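Local structure of carboxylic ester hydrolase (Aspergillus niger, 7K4O) at residues 88-93 and 178-183; 205-210 and 480-485; 233-238 and 345-350; 225-230 and 372-377. The protein hydrolyses ester bonds of tannins as a glycosylated serine esterase of the tannase family, probably releasing gallic acid. All blocks are in the same frame, centred on the assembly; numbering follows the deposited sequence.

Contact 1: 88-93 and 178-183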
loop_
_atom_site.group_PDB
_atom_site.type_symbol
_atom_site.label_atom_id
_atom_site.label_comp_id
_atom_site.label_asym_id
_atom_site.label_seq_id
_atom_site.Cartn_x
_atom_site.Cartn_y
_atom_site.Cartn_z
ATOM N N ASN A 88 4.877 26.381 0.069
ATOM C CA ASN A 88 3.497 26.412 0.588
ATOM C C ASN A 88 2.907 24.995 0.437
ATOM O O ASN A 88 1.725 24.849 0.065
ATOM C CB ASN A 88 2.593 27.476 -0.068
ATOM C CG ASN A 88 2.981 28.885 0.317
ATOM O OD1 ASN A 88 3.996 29.090 0.990
ATOM N ND2 ASN A 88 2.085 29.830 0.052
ATOM N N ARG A 89 3.685 23.981 0.847
ATOM C CA ARG A 89 3.243 22.585 0.778
ATOM C C ARG A 89 3.522 21.906 2.111
ATOM O O ARG A 89 4.549 22.172 2.747
ATOM C CB ARG A 89 3.906 21.849 -0.388
ATOM C CG ARG A 89 3.529 22.424 -1.754
ATOM C CD ARG A 89 4.298 21.747 -2.908
ATOM N NE ARG A 89 3.946 22.407 -4.163
ATOM C CZ ARG A 89 4.805 22.856 -5.064
ATOM N NH1 ARG A 89 6.100 22.644 -4.916
ATOM N NH2 ARG A 89 4.346 23.566 -6.099
ATOM N N TRP A 90 2.648 20.949 2.414
ATOM C CA TRP A 90 2.794 19.990 3.533
ATOM C C TRP A 90 2.723 18.587 2.915
ATOM O O TRP A 90 1.822 18.353 2.096
ATOM C CB TRP A 90 1.683 20.201 4.580
ATOM C CG TRP A 90 1.598 19.062 5.545
ATOM C CD1 TRP A 90 0.753 17.992 5.476
ATOM C CD2 TRP A 90 2.447 18.819 6.680
ATOM N NE1 TRP A 90 1.004 17.109 6.524
ATOM C CE2 TRP A 90 2.055 17.582 7.250
ATOM C CE3 TRP A 90 3.517 19.502 7.260
ATOM C CZ2 TRP A 90 2.669 17.041 8.373
ATOM C CZ3 TRP A 90 4.163 18.952 8.355
ATOM C CH2 TRP A 90 3.761 17.719 8.897
ATOM N N LEU A 91 3.566 17.679 3.356
ATOM C CA LEU A 91 3.461 16.263 2.998
ATOM C C LEU A 91 3.434 15.414 4.282
ATOM O O LEU A 91 4.453 15.372 5.020
ATOM C CB LEU A 91 4.630 15.813 2.123
ATOM C CG LEU A 91 4.544 14.347 1.724
ATOM C CD1 LEU A 91 3.386 14.108 0.816
ATOM C CD2 LEU A 91 5.852 13.852 1.067
ATOM N N SER A 92 2.324 14.712 4.481
ATOM C CA SER A 92 2.260 13.593 5.454
ATOM C C SER A 92 2.833 12.336 4.794
ATOM O O SER A 92 2.560 12.073 3.654
ATOM C CB SER A 92 0.806 13.349 5.916
ATOM O OG SER A 92 0.369 14.328 6.828
ATOM N N THR A 93 3.531 11.506 5.574
ATOM C CA THR A 93 4.112 10.228 5.147
ATOM C C THR A 93 3.747 9.189 6.207
ATOM O O THR A 93 3.441 9.558 7.344
ATOM C CB THR A 93 5.637 10.293 4.963
ATOM O OG1 THR A 93 6.233 10.459 6.253
ATOM C CG2 THR A 93 6.040 11.432 4.041
ATOM N N LEU A 178 -2.204 26.688 1.991
ATOM C CA LEU A 178 -1.198 25.610 2.229
ATOM C C LEU A 178 -1.711 24.369 1.503
ATOM O O LEU A 178 -2.757 23.815 1.884
ATOM C CB LEU A 178 -1.044 25.358 3.726
ATOM C CG LEU A 178 -0.086 24.205 4.065
ATOM C CD1 LEU A 178 1.351 24.498 3.628
ATOM C CD2 LEU A 178 -0.161 23.949 5.546
ATOM N N TYR A 179 -1.044 23.955 0.461
ATOM C CA TYR A 179 -1.410 22.718 -0.258
ATOM C C TYR A 179 -0.881 21.527 0.531
ATOM O O TYR A 179 0.332 21.423 0.790
ATOM C CB TYR A 179 -0.869 22.715 -1.676
ATOM C CG TYR A 179 -1.540 23.721 -2.591
ATOM C CD1 TYR A 179 -2.801 23.450 -3.081
ATOM C CD2 TYR A 179 -0.962 24.936 -2.878
ATOM C CE1 TYR A 179 -3.434 24.325 -3.950
ATOM C CE2 TYR A 179 -1.595 25.829 -3.759
ATOM C CZ TYR A 179 -2.837 25.523 -4.256
ATOM O OH TYR A 179 -3.545 26.319 -5.139
ATOM N N ALA A 180 -1.769 20.626 0.917
ATOM C CA ALA A 180 -1.415 19.517 1.823
ATOM C C ALA A 180 -1.627 18.200 1.084
ATOM O O ALA A 180 -2.680 17.995 0.432
ATOM C CB ALA A 180 -2.256 19.608 3.089
ATOM N N TYR A 181 -0.647 17.318 1.230
ATOM C CA TYR A 181 -0.575 16.048 0.486
ATOM C C TYR A 181 -0.247 14.905 1.440
ATOM O O TYR A 181 0.268 15.115 2.533
ATOM C CB TYR A 181 0.498 16.164 -0.590
ATOM C CG TYR A 181 0.279 17.286 -1.579
ATOM C CD1 TYR A 181 -0.620 17.119 -2.601
ATOM C CD2 TYR A 181 0.937 18.505 -1.476
ATOM C CE1 TYR A 181 -0.864 18.119 -3.528
ATOM C CE2 TYR A 181 0.702 19.510 -2.398
ATOM C CZ TYR A 181 -0.160 19.298 -3.446
ATOM O OH TYR A 181 -0.362 20.280 -4.374
ATOM N N TYR A 182 -0.521 13.704 0.964
ATOM C CA TYR A 182 -0.088 12.441 1.576
ATOM C C TYR A 182 0.587 11.604 0.494
ATOM O O TYR A 182 0.154 11.587 -0.656
ATOM C CB TYR A 182 -1.260 11.634 2.161
ATOM C CG TYR A 182 -0.796 10.335 2.770
ATOM C CD1 TYR A 182 -0.205 10.356 4.009
ATOM C CD2 TYR A 182 -0.850 9.128 2.084
ATOM C CE1 TYR A 182 0.285 9.199 4.596
ATOM C CE2 TYR A 182 -0.382 7.960 2.667
ATOM C CZ TYR A 182 0.183 8.000 3.922
ATOM O OH TYR A 182 0.715 6.874 4.523
ATOM N N GLN A 183 1.598 10.859 0.905
ATOM C CA GLN A 183 2.257 9.867 0.002
ATOM C C GLN A 183 2.647 8.622 0.804
ATOM O O GLN A 183 3.435 8.728 1.750
ATOM C CB GLN A 183 3.444 10.469 -0.757
ATOM C CG GLN A 183 4.077 9.503 -1.756
ATOM C CD GLN A 183 5.198 10.156 -2.551
ATOM O OE1 GLN A 183 5.883 11.033 -2.035
ATOM N NE2 GLN A 183 5.326 9.744 -3.826
#

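Contact 2: 205-210 and 480-485. With NAG (2-acetamido-2-deoxy-beta-D-glucopyranose), chain B; FWN (2-[2-(2-ethoxyethoxy)ethoxy]ethanol), chain S.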
loop_
_atom_site.group_PDB
_atom_site.type_symbol
_atom_site.label_atom_id
_atom_site.label_comp_id
_atom_site.label_asym_id
_atom_site.label_seq_id
_atom_site.Cartn_x
_atom_site.Cartn_y
_atom_site.Cartn_z
ATOM N N GLY A 205 -4.557 16.436 -1.725
ATOM C CA GLY A 205 -4.258 15.327 -2.642
ATOM C C GLY A 205 -3.647 14.183 -1.872
ATOM O O GLY A 205 -2.793 14.413 -1.010
ATOM N N ALA A 206 -4.077 12.952 -2.150
ATOM C CA ALA A 206 -3.486 11.757 -1.514
ATOM C C ALA A 206 -2.937 10.840 -2.612
ATOM O O ALA A 206 -3.639 10.575 -3.593
ATOM C CB ALA A 206 -4.526 11.027 -0.698
ATOM N N ILE A 207 -1.713 10.408 -2.452
ATOM C CA ILE A 207 -0.978 9.456 -3.319
ATOM C C ILE A 207 -0.854 8.132 -2.574
ATOM O O ILE A 207 -0.221 8.065 -1.519
ATOM C CB ILE A 207 0.408 9.989 -3.710
ATOM C CG1 ILE A 207 0.330 11.330 -4.430
ATOM C CG2 ILE A 207 1.162 8.962 -4.505
ATOM C CD1 ILE A 207 1.629 12.089 -4.330
ATOM N N ILE A 208 -1.525 7.113 -3.089
ATOM C CA ILE A 208 -1.750 5.824 -2.378
ATOM C C ILE A 208 -1.345 4.651 -3.256
ATOM O O ILE A 208 -1.964 4.470 -4.302
ATOM C CB ILE A 208 -3.195 5.709 -1.903
ATOM C CG1 ILE A 208 -3.464 6.774 -0.846
ATOM C CG2 ILE A 208 -3.436 4.292 -1.366
ATOM C CD1 ILE A 208 -4.905 7.007 -0.552
ATOM N N GLY A 209 -0.330 3.939 -2.808
ATOM C CA GLY A 209 0.055 2.669 -3.434
ATOM C C GLY A 209 -0.511 1.448 -2.715
ATOM O O GLY A 209 -0.446 1.422 -1.456
ATOM N N ALA A 210 -0.956 0.438 -3.484
ATOM C CA ALA A 210 -1.310 -0.950 -3.038
ATOM C C ALA A 210 -1.686 -0.984 -1.559
ATOM O O ALA A 210 -0.952 -1.509 -0.724
ATOM C CB ALA A 210 -0.140 -1.871 -3.297
ATOM N N THR A 480 7.163 9.564 -10.105
ATOM C CA THR A 480 6.985 11.035 -10.149
ATOM C C THR A 480 5.589 11.419 -9.639
ATOM O O THR A 480 4.988 12.377 -10.117
ATOM C CB THR A 480 7.302 11.525 -11.577
ATOM O OG1 THR A 480 6.473 10.859 -12.537
ATOM C CG2 THR A 480 8.791 11.414 -11.873
ATOM N N ASN A 481 5.033 10.666 -8.677
ATOM C CA ASN A 481 3.643 10.929 -8.278
ATOM C C ASN A 481 3.495 12.270 -7.568
ATOM O O ASN A 481 2.403 12.854 -7.697
ATOM C CB ASN A 481 3.072 9.802 -7.439
ATOM C CG ASN A 481 2.846 8.551 -8.254
ATOM O OD1 ASN A 481 2.734 8.597 -9.494
ATOM N ND2 ASN A 481 2.670 7.426 -7.560
ATOM N N MET A 482 4.475 12.733 -6.814
ATOM C CA MET A 482 4.327 14.024 -6.100
ATOM C C MET A 482 4.264 15.165 -7.130
ATOM O O MET A 482 3.349 16.030 -7.070
ATOM C CB MET A 482 5.463 14.242 -5.121
ATOM C CG MET A 482 5.281 15.452 -4.274
ATOM S SD MET A 482 3.804 15.331 -3.164
ATOM C CE MET A 482 4.185 16.809 -2.211
ATOM N N ALA A 483 5.128 15.114 -8.143
ATOM C CA ALA A 483 5.084 16.153 -9.198
ATOM C C ALA A 483 3.739 16.091 -9.933
ATOM O O ALA A 483 3.168 17.164 -10.235
ATOM C CB ALA A 483 6.261 16.003 -10.170
ATOM N N VAL A 484 3.233 14.893 -10.240
ATOM C CA VAL A 484 1.961 14.759 -10.990
ATOM C C VAL A 484 0.814 15.304 -10.140
ATOM O O VAL A 484 -0.098 15.990 -10.676
ATOM C CB VAL A 484 1.759 13.302 -11.455
ATOM C CG1 VAL A 484 0.346 13.050 -11.966
ATOM C CG2 VAL A 484 2.807 12.954 -12.497
ATOM N N MET A 485 0.799 14.945 -8.849
ATOM C CA MET A 485 -0.276 15.397 -7.921
ATOM C C MET A 485 -0.215 16.919 -7.770
ATOM O O MET A 485 -1.268 17.556 -7.821
ATOM C CB MET A 485 -0.157 14.680 -6.573
ATOM C CG MET A 485 -1.260 15.057 -5.639
ATOM S SD MET A 485 -2.934 14.784 -6.211
ATOM C CE MET A 485 -3.125 13.049 -5.750
HETATM C C1 NAG B . 7.667 11.860 -16.149
HETATM C C2 NAG B . 8.148 13.171 -15.601
HETATM C C3 NAG B . 9.372 13.632 -16.406
HETATM C C4 NAG B . 10.439 12.539 -16.393
HETATM C C5 NAG B . 9.807 11.258 -16.921
HETATM C C6 NAG B . 10.761 10.061 -16.906
HETATM C C7 NAG B . 6.564 14.645 -14.579
HETATM C C8 NAG B . 5.476 15.616 -14.573
HETATM N N2 NAG B . 7.098 14.127 -15.692
HETATM O O3 NAG B . 9.910 14.810 -15.786
HETATM O O4 NAG B . 11.482 12.988 -17.303
HETATM O O5 NAG B . 8.699 10.924 -16.080
HETATM O O6 NAG B . 10.106 8.908 -17.341
HETATM O O7 NAG B . 6.970 14.377 -13.492
HETATM O O4 FWN S . 6.987 21.657 -8.890
HETATM C C5 FWN S . 6.560 20.409 -9.323
HETATM C C6 FWN S . 5.308 20.391 -10.122
HETATM O O7 FWN S . 5.180 19.603 -11.228
HETATM C C8 FWN S . 5.606 20.092 -12.439
HETATM C C9 FWN S . 6.002 19.098 -13.467
HETATM O O10 FWN S . 7.341 18.746 -13.554
HETATM C C11 FWN S . 7.883 18.453 -14.793
HETATM C C12 FWN S . 9.270 17.944 -14.812
HETATM O O13 FWN S . 10.206 18.742 -14.181
HETATM C C14 FWN S . 11.468 18.218 -13.953
HETATM C C1 FWN S . 12.441 18.945 -13.082
#

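Contact 3: 233-238 and 345-350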
loop_
_atom_site.group_PDB
_atom_site.type_symbol
_atom_site.label_atom_id
_atom_site.label_comp_id
_atom_site.label_asym_id
_atom_site.label_seq_id
_atom_site.Cartn_x
_atom_site.Cartn_y
_atom_site.Cartn_z
ATOM N N ASP A 233 -3.035 -31.595 0.615
ATOM C CA ASP A 233 -1.873 -32.337 1.157
ATOM C C ASP A 233 -0.757 -32.365 0.117
ATOM O O ASP A 233 -0.313 -33.449 -0.270
ATOM C CB ASP A 233 -2.263 -33.768 1.561
ATOM C CG ASP A 233 -1.163 -34.486 2.339
ATOM O OD1 ASP A 233 -0.387 -33.811 3.050
ATOM O OD2 ASP A 233 -1.063 -35.715 2.211
ATOM N N TYR A 234 -0.310 -31.206 -0.357
ATOM C CA TYR A 234 0.882 -31.109 -1.225
ATOM C C TYR A 234 1.591 -29.780 -0.964
ATOM O O TYR A 234 0.947 -28.740 -1.027
ATOM C CB TYR A 234 0.485 -31.227 -2.690
ATOM C CG TYR A 234 1.692 -31.151 -3.587
ATOM C CD1 TYR A 234 2.611 -32.193 -3.638
ATOM C CD2 TYR A 234 1.940 -30.038 -4.365
ATOM C CE1 TYR A 234 3.731 -32.130 -4.448
ATOM C CE2 TYR A 234 3.040 -29.964 -5.202
ATOM C CZ TYR A 234 3.946 -31.006 -5.232
ATOM O OH TYR A 234 5.009 -30.903 -6.066
ATOM N N TYR A 235 2.880 -29.845 -0.706
ATOM C CA TYR A 235 3.742 -28.699 -0.377
ATOM C C TYR A 235 4.706 -28.485 -1.531
ATOM O O TYR A 235 5.783 -29.059 -1.553
ATOM C CB TYR A 235 4.376 -28.959 0.979
ATOM C CG TYR A 235 3.325 -29.131 2.046
ATOM C CD1 TYR A 235 2.715 -28.028 2.653
ATOM C CD2 TYR A 235 2.846 -30.388 2.368
ATOM C CE1 TYR A 235 1.731 -28.187 3.618
ATOM C CE2 TYR A 235 1.841 -30.565 3.305
ATOM C CZ TYR A 235 1.270 -29.460 3.922
ATOM O OH TYR A 235 0.264 -29.636 4.817
ATOM N N PRO A 236 4.383 -27.620 -2.512
ATOM C CA PRO A 236 5.247 -27.451 -3.673
ATOM C C PRO A 236 6.596 -26.888 -3.290
ATOM O O PRO A 236 6.689 -25.960 -2.480
ATOM C CB PRO A 236 4.516 -26.463 -4.581
ATOM C CG PRO A 236 3.092 -26.489 -4.062
ATOM C CD PRO A 236 3.192 -26.757 -2.574
ATOM N N PRO A 237 7.708 -27.445 -3.827
ATOM C CA PRO A 237 9.008 -26.783 -3.697
ATOM C C PRO A 237 8.865 -25.380 -4.288
ATOM O O PRO A 237 8.192 -25.213 -5.309
ATOM C CB PRO A 237 9.972 -27.637 -4.541
ATOM C CG PRO A 237 9.276 -28.971 -4.658
ATOM C CD PRO A 237 7.784 -28.679 -4.634
ATOM N N PRO A 238 9.450 -24.343 -3.667
ATOM C CA PRO A 238 9.355 -22.982 -4.213
ATOM C C PRO A 238 9.689 -22.915 -5.710
ATOM O O PRO A 238 9.052 -22.201 -6.456
ATOM C CB PRO A 238 10.404 -22.214 -3.402
ATOM C CG PRO A 238 10.406 -22.922 -2.064
ATOM C CD PRO A 238 10.217 -24.390 -2.416
ATOM N N TRP A 345 9.582 -31.074 1.673
ATOM C CA TRP A 345 9.052 -29.696 1.829
ATOM C C TRP A 345 7.748 -29.774 2.619
ATOM O O TRP A 345 6.944 -30.708 2.392
ATOM C CB TRP A 345 8.873 -29.008 0.472
ATOM C CG TRP A 345 10.167 -28.724 -0.216
ATOM C CD1 TRP A 345 10.836 -29.559 -1.062
ATOM C CD2 TRP A 345 10.995 -27.552 -0.073
ATOM N NE1 TRP A 345 12.013 -28.983 -1.457
ATOM C CE2 TRP A 345 12.136 -27.748 -0.880
ATOM C CE3 TRP A 345 10.880 -26.350 0.641
ATOM C CZ2 TRP A 345 13.133 -26.782 -1.011
ATOM C CZ3 TRP A 345 11.872 -25.402 0.529
ATOM C CH2 TRP A 345 12.992 -25.621 -0.285
ATOM N N GLY A 346 7.548 -28.820 3.521
ATOM C CA GLY A 346 6.371 -28.831 4.392
ATOM C C GLY A 346 5.858 -27.425 4.681
ATOM O O GLY A 346 6.445 -26.418 4.196
ATOM N N LEU A 347 4.821 -27.381 5.506
ATOM C CA LEU A 347 4.087 -26.128 5.806
ATOM C C LEU A 347 5.046 -25.087 6.388
ATOM O O LEU A 347 5.832 -25.381 7.299
ATOM C CB LEU A 347 2.954 -26.492 6.765
ATOM C CG LEU A 347 2.129 -25.333 7.311
ATOM C CD1 LEU A 347 1.394 -24.656 6.166
ATOM C CD2 LEU A 347 1.129 -25.843 8.331
ATOM N N ASP A 348 4.934 -23.852 5.900
ATOM C CA ASP A 348 5.642 -22.681 6.460
ATOM C C ASP A 348 4.603 -21.566 6.660
ATOM O O ASP A 348 4.223 -20.948 5.645
ATOM C CB ASP A 348 6.766 -22.252 5.522
ATOM C CG ASP A 348 7.670 -21.189 6.122
ATOM O OD1 ASP A 348 7.410 -20.751 7.267
ATOM O OD2 ASP A 348 8.639 -20.811 5.431
ATOM N N ILE A 349 4.111 -21.402 7.886
ATOM C CA ILE A 349 2.932 -20.525 8.160
ATOM C C ILE A 349 3.297 -19.087 7.795
ATOM O O ILE A 349 4.304 -18.580 8.314
ATOM C CB ILE A 349 2.461 -20.650 9.618
ATOM C CG1 ILE A 349 1.969 -22.073 9.878
ATOM C CG2 ILE A 349 1.350 -19.637 9.881
ATOM C CD1 ILE A 349 1.750 -22.399 11.322
ATOM N N ASP A 350 2.493 -18.474 6.938
ATOM C CA ASP A 350 2.737 -17.079 6.519
ATOM C C ASP A 350 2.744 -16.139 7.731
ATOM O O ASP A 350 1.777 -16.122 8.494
ATOM C CB ASP A 350 1.690 -16.663 5.515
ATOM C CG ASP A 350 2.017 -15.294 4.972
ATOM O OD1 ASP A 350 2.777 -15.230 4.017
ATOM O OD2 ASP A 350 1.578 -14.314 5.592
#

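Contact 4: 225-230 and 372-377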
loop_
_atom_site.group_PDB
_atom_site.type_symbol
_atom_site.label_atom_id
_atom_site.label_comp_id
_atom_site.label_asym_id
_atom_site.label_seq_id
_atom_site.Cartn_x
_atom_site.Cartn_y
_atom_site.Cartn_z
ATOM N N SER A 225 -3.041 -19.685 0.843
ATOM C CA SER A 225 -2.078 -20.617 0.198
ATOM C C SER A 225 -1.686 -21.757 1.166
ATOM O O SER A 225 -1.668 -22.924 0.737
ATOM C CB SER A 225 -0.873 -19.893 -0.270
ATOM O OG SER A 225 -1.205 -19.052 -1.359
ATOM N N ASN A 226 -1.352 -21.439 2.401
ATOM C CA ASN A 226 -1.034 -22.439 3.450
ATOM C C ASN A 226 -2.189 -23.446 3.562
ATOM O O ASN A 226 -1.923 -24.692 3.624
ATOM C CB ASN A 226 -0.834 -21.809 4.817
ATOM C CG ASN A 226 0.436 -21.030 5.045
ATOM O OD1 ASN A 226 0.445 -20.133 5.895
ATOM N ND2 ASN A 226 1.508 -21.356 4.343
ATOM N N VAL A 227 -3.431 -22.978 3.599
ATOM C CA VAL A 227 -4.585 -23.870 3.845
ATOM C C VAL A 227 -4.873 -24.688 2.579
ATOM O O VAL A 227 -5.290 -25.862 2.695
ATOM C CB VAL A 227 -5.779 -23.079 4.381
ATOM C CG1 VAL A 227 -7.017 -23.936 4.439
ATOM C CG2 VAL A 227 -5.434 -22.495 5.757
ATOM N N VAL A 228 -4.611 -24.138 1.402
ATOM C CA VAL A 228 -4.735 -24.917 0.136
ATOM C C VAL A 228 -3.745 -26.087 0.198
ATOM O O VAL A 228 -4.131 -27.221 -0.158
ATOM C CB VAL A 228 -4.464 -24.069 -1.122
ATOM C CG1 VAL A 228 -4.319 -24.957 -2.355
ATOM C CG2 VAL A 228 -5.570 -23.040 -1.345
ATOM N N GLU A 229 -2.512 -25.817 0.565
ATOM C CA GLU A 229 -1.454 -26.855 0.621
ATOM C C GLU A 229 -1.896 -27.933 1.628
ATOM O O GLU A 229 -1.743 -29.141 1.331
ATOM C CB GLU A 229 -0.121 -26.256 1.018
ATOM C CG GLU A 229 0.454 -25.359 -0.055
ATOM C CD GLU A 229 1.650 -24.526 0.350
ATOM O OE1 GLU A 229 2.020 -24.490 1.543
ATOM O OE2 GLU A 229 2.248 -23.946 -0.564
ATOM N N LYS A 230 -2.387 -27.531 2.786
ATOM C CA LYS A 230 -2.848 -28.500 3.822
ATOM C C LYS A 230 -4.029 -29.296 3.284
ATOM O O LYS A 230 -4.056 -30.532 3.456
ATOM C CB LYS A 230 -3.370 -27.805 5.078
ATOM C CG LYS A 230 -2.347 -27.385 6.112
ATOM C CD LYS A 230 -3.020 -26.540 7.191
ATOM C CE LYS A 230 -4.262 -27.167 7.795
ATOM N NZ LYS A 230 -3.880 -28.243 8.728
ATOM N N ASP A 372 -3.467 -26.367 12.774
ATOM C CA ASP A 372 -4.265 -27.609 12.985
ATOM C C ASP A 372 -5.734 -27.238 13.046
ATOM O O ASP A 372 -6.090 -26.331 13.790
ATOM C CB ASP A 372 -3.896 -28.312 14.290
ATOM C CG ASP A 372 -2.537 -28.988 14.255
ATOM O OD1 ASP A 372 -1.965 -29.144 13.140
ATOM O OD2 ASP A 372 -2.051 -29.338 15.342
ATOM N N GLY A 373 -6.565 -27.911 12.273
ATOM C CA GLY A 373 -8.014 -27.676 12.316
ATOM C C GLY A 373 -8.461 -26.469 11.486
ATOM O O GLY A 373 -9.691 -26.247 11.401
ATOM N N VAL A 374 -7.542 -25.741 10.858
ATOM C CA VAL A 374 -7.905 -24.538 10.048
ATOM C C VAL A 374 -8.256 -24.963 8.621
ATOM O O VAL A 374 -7.437 -25.568 7.966
ATOM C CB VAL A 374 -6.785 -23.489 10.108
ATOM C CG1 VAL A 374 -7.139 -22.279 9.243
ATOM C CG2 VAL A 374 -6.491 -23.072 11.536
ATOM N N THR A 375 -9.467 -24.650 8.209
ATOM C CA THR A 375 -10.068 -24.991 6.923
ATOM C C THR A 375 -10.373 -23.707 6.150
ATOM O O THR A 375 -10.309 -22.616 6.760
ATOM C CB THR A 375 -11.347 -25.802 7.107
ATOM O OG1 THR A 375 -12.390 -25.016 7.695
ATOM C CG2 THR A 375 -11.087 -27.068 7.904
ATOM N N TYR A 376 -10.803 -23.858 4.917
ATOM C CA TYR A 376 -11.375 -22.729 4.151
ATOM C C TYR A 376 -12.458 -22.030 4.983
ATOM O O TYR A 376 -12.556 -20.779 4.960
ATOM C CB TYR A 376 -11.914 -23.167 2.791
ATOM C CG TYR A 376 -10.886 -23.811 1.885
ATOM C CD1 TYR A 376 -9.549 -23.448 1.885
ATOM C CD2 TYR A 376 -11.267 -24.843 1.029
ATOM C CE1 TYR A 376 -8.631 -24.040 1.028
ATOM C CE2 TYR A 376 -10.366 -25.434 0.159
ATOM C CZ TYR A 376 -9.049 -25.029 0.140
ATOM O OH TYR A 376 -8.142 -25.632 -0.687
ATOM N N ASP A 377 -13.352 -22.777 5.637
ATOM C CA ASP A 377 -14.453 -22.156 6.407
ATOM C C ASP A 377 -13.898 -21.389 7.624
ATOM O O ASP A 377 -14.525 -20.356 7.971
ATOM C CB ASP A 377 -15.489 -23.213 6.836
ATOM C CG ASP A 377 -16.395 -23.710 5.719
ATOM O OD1 ASP A 377 -16.415 -23.121 4.629
ATOM O OD2 ASP A 377 -17.101 -24.746 5.949
HETATM O O HOH W 1 -1.062 -27.559 10.232
HETATM O O HOH W 2 -5.666 -29.347 10.217
#

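Contact 1: 88-93 and 178-183
W90 bonds to strand 179-185 through both its N, to Y179 O (2.9 Å), and its O, from Y181 N (2.8 Å). S92 N then binds Y181 O. Packing is close in this middle part: L91 CG stands anti to the backbone N (chi1 -180°), which brings CD1 within 3.8 Å of Y181 CB, and S92 CB lies in plane at the edge of the Y182 ring, 3.7 Å from its CD1. Pairing slackens toward T93 and Q183, where the last bond, Q183 N to S92 O, is longer at 3.2 Å. These are neighbouring parallel strands of the central sheet of an alpha/beta-hydrolase fold; 179-185 leads into the probable nucleophile elbow around S186. On the L91 face, the guanidinium of R89 forms a salt bridge with E490, which also accepts from Y181 OH. The N88 and Y179 end faces solvent more, both residues being partly exposed, yet it keeps the bond from Y179 N to N88 O (2.9 Å), and L178 CD1 rests 3.6 Å from N88 C.

Contact 2: 205-210 and 480-485
I207 of the parallel strand 205-209 points its side chain at the first turn of helix 481-491, which runs roughly antiparallel to the strand (148°) on one face of the alpha/beta-hydrolase sheet, with the short axes 9.3 Å apart. From CB the side chain divides. CG2, anti to the backbone N, goes to N481, where it meets CB at 3.6 Å and the amide nitrogen ND2 at 3.7 Å. CG1 turns toward M485, 4.0 Å from its CB. Beyond it CD1 reaches the helix backbone, 3.5 Å from N481 O, with M485 CB and M482 SD around it. That carbonyl is already used within the helix, accepting from M485 N, so the methyl packs against a satisfied oxygen. All six touching residues are buried, and the join is van der Waals packing, mostly of aliphatic and thioether groups, partly against carbonyls and an amide. The helix start also borders a glycan: T480 CB is 3.5 Å from NAG O7. M485 bends at chi2 (57°) and chi3 (85°), folding its thioether back over the strand: SD sits 3.8 Å from G205 CA, and the methyl CE ends 3.3 Å from A206 O.

Contact 3: 233-238 and 345-350
Between Y235 and P238 the chain runs at 111° to the path from W345 to L347, and the two backbones come nearest at Y235 and G346, with CA atoms 5.4 Å apart. The first segment is the linker between helices 224-232 and 238-252, opening with the Schellman motif that ends the former, in which D233 has positive phi; the second leaves the beta hairpin of 337-339 and 344-346. Y235 packs against the backbone from W345 to L347: CB is 3.4 Å from W345 O, CD1 is 3.6 Å from L347 N, and CE1 touches L347 CB. CG of Y235 stands anti to its carbonyl carbon (chi1 -59°), placing the ring beside the G346-L347 peptide. The indole of W345 takes two consecutive prolines on one face as CH-pi contacts. P237 CA sits over the five-membered ring, 5° off its normal. Further along the same face, P238 CD stands 3.6 Å from the centroid of the six-membered ring, with W345 CZ3 as its nearest atom.

Contact 4: 225-230 and 372-377
Apolar packing carries the inner part of this contact. The two methyls of V227 divide the work: CG1, anti to the backbone N (chi1 172°), lies 3.6 Å from Y376 CD1 and also touches the backbone at T375 C, while CG2 meets V374 CG1 at 3.9 Å, the two valine side chains crossing at about a right angle. The Y376 side chain runs alongside V227, pointing the other way, and so carries the far end of its ring to V228. There CE1 is 4.0 Å from V228 CG2, and the hydroxyl OH packs 3.6 Å from V228 CA. Helix 300-310 also borders this region, through contacts of T308 with both V228 and Y376.

Between the two segments the polar links at the outer end run through two waters. K230 bends at chi3 (51°) and chi4 (76°), laying CE 3.6 Å from V374 O and bringing NZ to both. One accepts from NZ (2.6 Å) and G373 N; the other accepts from NZ and donates weakly to D372 OD1. D372 OD1 is 4.9 Å from NZ, not in contact with it, so any attraction is probably modest. Outside the segments, L371 O is a direct but weak partner of NZ.

The whole is the packing of helix 224-232 against the N-terminal entry to helix 376-390, where T375 is the N-cap, an arrangement consistent with a capping box with T378.

Contacts 1 and 2 are buried in the core and share one sheet: strands 179-185 and 205-209 are neighbours, joined by backbone bonds between Y182 and both G205 and I207, and Y181 packs on M482 and M485. Contact 1 is built on strand pairing, contact 2 on packing of a helix over the same sheet. Contacts 3 and 4 lie across the chain's centre, about 38 Å or more from the first two, centre to centre. Contact 4 uses helix 224-232 itself and contact 3 the loop that follows it; N226 OD1, accepting from D350 N, and E229 O, from Y234 N, tie the two. Contact 3 is a surface join of prolines and aromatics; contact 4 grades from valines to water bridges.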